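Local coordinates for protein 2-oxoglutarate-dependent dioxygenase DAO (Oryza sativa subsp. indica, PDB 6KUN) that probably uses Fe(II) and 2-oxoglutarate to oxidise the auxin indole-3-acetic acid to inactive 2-oxoindole-3-acetic acid, helping to keep auxin levels in balance, at residues 9-14 and 18-23. Sequence-based numbering, arbitrary orientation.
Sequences LRLAGG and AEETAR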
loop_
_atom_site.group_PDB
_atom_site.type_symbol
_atom_site.label_atom_id
_atom_site.label_comp_id
_atom_site.label_asym_id
_atom_site.label_seq_id
_atom_site.Cartn_x
_atom_site.Cartn_y
_atom_site.Cartn_z
ATOM N N LEU B 9 7.044 -16.206 11.023
ATOM C CA LEU B 9 6.373 -17.483 11.192
ATOM C C LEU B 9 7.119 -18.600 10.484
ATOM O O LEU B 9 7.036 -19.761 10.902
ATOM C CB LEU B 9 4.954 -17.435 10.619
ATOM C CG LEU B 9 3.887 -16.643 11.355
ATOM C CD1 LEU B 9 2.522 -16.730 10.629
ATOM C CD2 LEU B 9 3.774 -17.180 12.744
ATOM N N ARG B 10 7.810 -18.289 9.375
ATOM C CA ARG B 10 8.624 -19.316 8.732
ATOM C C ARG B 10 9.769 -19.710 9.664
ATOM O O ARG B 10 10.125 -20.885 9.780
ATOM C CB ARG B 10 9.136 -18.816 7.383
ATOM C CG ARG B 10 8.130 -17.948 6.618
ATOM C CD ARG B 10 8.635 -17.403 5.262
ATOM N NE ARG B 10 9.305 -16.103 5.385
ATOM C CZ ARG B 10 9.126 -15.065 4.560
ATOM N NH1 ARG B 10 8.264 -15.138 3.539
ATOM N NH2 ARG B 10 9.783 -13.937 4.781
ATOM N N LEU B 11 10.342 -18.730 10.360
ATOM C CA LEU B 11 11.455 -18.994 11.273
ATOM C C LEU B 11 10.998 -19.823 12.478
ATOM O O LEU B 11 11.514 -20.931 12.711
ATOM C CB LEU B 11 12.067 -17.647 11.682
ATOM C CG LEU B 11 13.164 -17.642 12.747
ATOM C CD1 LEU B 11 14.353 -18.426 12.230
ATOM C CD2 LEU B 11 13.568 -16.232 13.136
ATOM N N ALA B 12 9.958 -19.351 13.194
ATOM C CA ALA B 12 9.458 -20.047 14.381
ATOM C C ALA B 12 9.187 -21.524 14.119
ATOM O O ALA B 12 8.689 -21.912 13.068
ATOM C CB ALA B 12 8.149 -19.385 14.849
ATOM N N GLY B 13 9.525 -22.354 15.101
ATOM C CA GLY B 13 9.324 -23.786 14.992
ATOM C C GLY B 13 10.553 -24.204 15.774
ATOM O O GLY B 13 10.835 -23.661 16.842
ATOM N N GLY B 14 11.126 -25.297 15.551
ATOM C CA GLY B 14 12.271 -25.771 16.306
ATOM C C GLY B 14 13.722 -25.462 15.991
ATOM O O GLY B 14 14.035 -24.922 14.930
ATOM N N ALA B 18 13.951 -21.854 17.682
ATOM C CA ALA B 18 13.608 -21.977 19.087
ATOM C C ALA B 18 13.572 -20.607 19.740
ATOM O O ALA B 18 12.691 -20.332 20.560
ATOM C CB ALA B 18 14.623 -22.873 19.807
ATOM N N GLU B 19 14.508 -19.736 19.376
ATOM C CA GLU B 19 14.499 -18.395 19.917
ATOM C C GLU B 19 13.264 -17.619 19.470
ATOM O O GLU B 19 12.715 -16.813 20.252
ATOM C CB GLU B 19 15.787 -17.680 19.504
ATOM C CG GLU B 19 15.877 -16.260 20.027
ATOM C CD GLU B 19 17.072 -15.523 19.524
ATOM O OE1 GLU B 19 17.811 -16.087 18.682
ATOM O OE2 GLU B 19 17.295 -14.388 19.986
ATOM N N GLU B 20 12.812 -17.846 18.230
ATOM C CA GLU B 20 11.663 -17.094 17.699
ATOM C C GLU B 20 10.373 -17.562 18.363
ATOM O O GLU B 20 9.474 -16.749 18.645
ATOM C CB GLU B 20 11.562 -17.248 16.193
ATOM C CG GLU B 20 10.634 -16.248 15.468
ATOM C CD GLU B 20 11.208 -14.864 15.427
ATOM O OE1 GLU B 20 10.594 -13.996 14.776
ATOM O OE2 GLU B 20 12.272 -14.631 16.040
ATOM N N THR B 21 10.266 -18.875 18.613
ATOM C CA THR B 21 9.114 -19.422 19.308
ATOM C C THR B 21 9.005 -18.874 20.727
ATOM O O THR B 21 7.905 -18.583 21.216
ATOM C CB THR B 21 9.233 -20.947 19.325
ATOM O OG1 THR B 21 9.072 -21.455 17.981
ATOM C CG2 THR B 21 8.190 -21.569 20.217
ATOM N N ALA B 22 10.136 -18.735 21.402
ATOM C CA ALA B 22 10.118 -18.163 22.726
ATOM C C ALA B 22 9.787 -16.682 22.675
ATOM O O ALA B 22 9.170 -16.156 23.606
ATOM C CB ALA B 22 11.463 -18.361 23.412
ATOM N N ARG B 23 10.191 -15.986 21.616
ATOM C CA ARG B 23 9.764 -14.600 21.465
ATOM C C ARG B 23 8.260 -14.530 21.281
ATOM O O ARG B 23 7.612 -13.608 21.786
ATOM C CB ARG B 23 10.474 -13.939 20.281
ATOM C CG ARG B 23 11.962 -13.670 20.551
ATOM C CD ARG B 23 12.589 -12.784 19.477
ATOM N NE ARG B 23 11.836 -11.557 19.302
ATOM C CZ ARG B 23 11.214 -11.207 18.176
ATOM N NH1 ARG B 23 11.283 -11.968 17.092
ATOM N NH2 ARG B 23 10.549 -10.088 18.152
#
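Ala-12 and Glu-20 bring their CA atoms to 5.0 Å, and Gly-14 and Ala-18 theirs to 4.9 Å, where the loop 9-14, helical in its phi/psi at residues 9-11, folds back beside the first turns of helix 18-30. This is the strand-to-helix connection of a beta-alpha-beta crossover: strand 6-8 leads through the loop into helix 18-30, which returns to the parallel strand 33-37 at one end of the main sheet of the jelly-roll dioxygenase. Glu-20 shows how one acidic side chain can serve both apolar packing and polar anchoring. Its CG lies anti to the backbone N (chi1 -165°), and a bend at chi2 (72°) turns the carboxylate back toward the strand end. On the way the aliphatic part crosses the Leu-11 side chain at about a right angle, with CB of Glu-20 3.8 Å from CG of Leu-11; Leu-11 CD2 continues onto the carboxylate, 3.6 Å from Glu-20 CD. Ala-12 packs its CB 4.0 Å from Glu-20 CG. The carboxylate is buried and divides its oxygens: OE1 accepts the backbone N-H of Asp-8, and OE2 lies at the guanidinium edge of Arg-23, in its plane, and accepts a weak hydrogen bond from NH1, part of a salt bridge. The pair lies within the helix, and its bonds to the backbone of Asp-8 and Ala-6 tie it to the strand; they would probably stabilise the charged form of Glu-20. Further along the loop, at Gly-13, with phi near 146°, Thr-21 meets the backbone. Its hydroxyl, set beside its own backbone N, has two carbonyls within reach of its one proton, so the bond from Thr-21 OG1 to Gly-13 O, at 3.0 Å, competes with one to Gly-17 O.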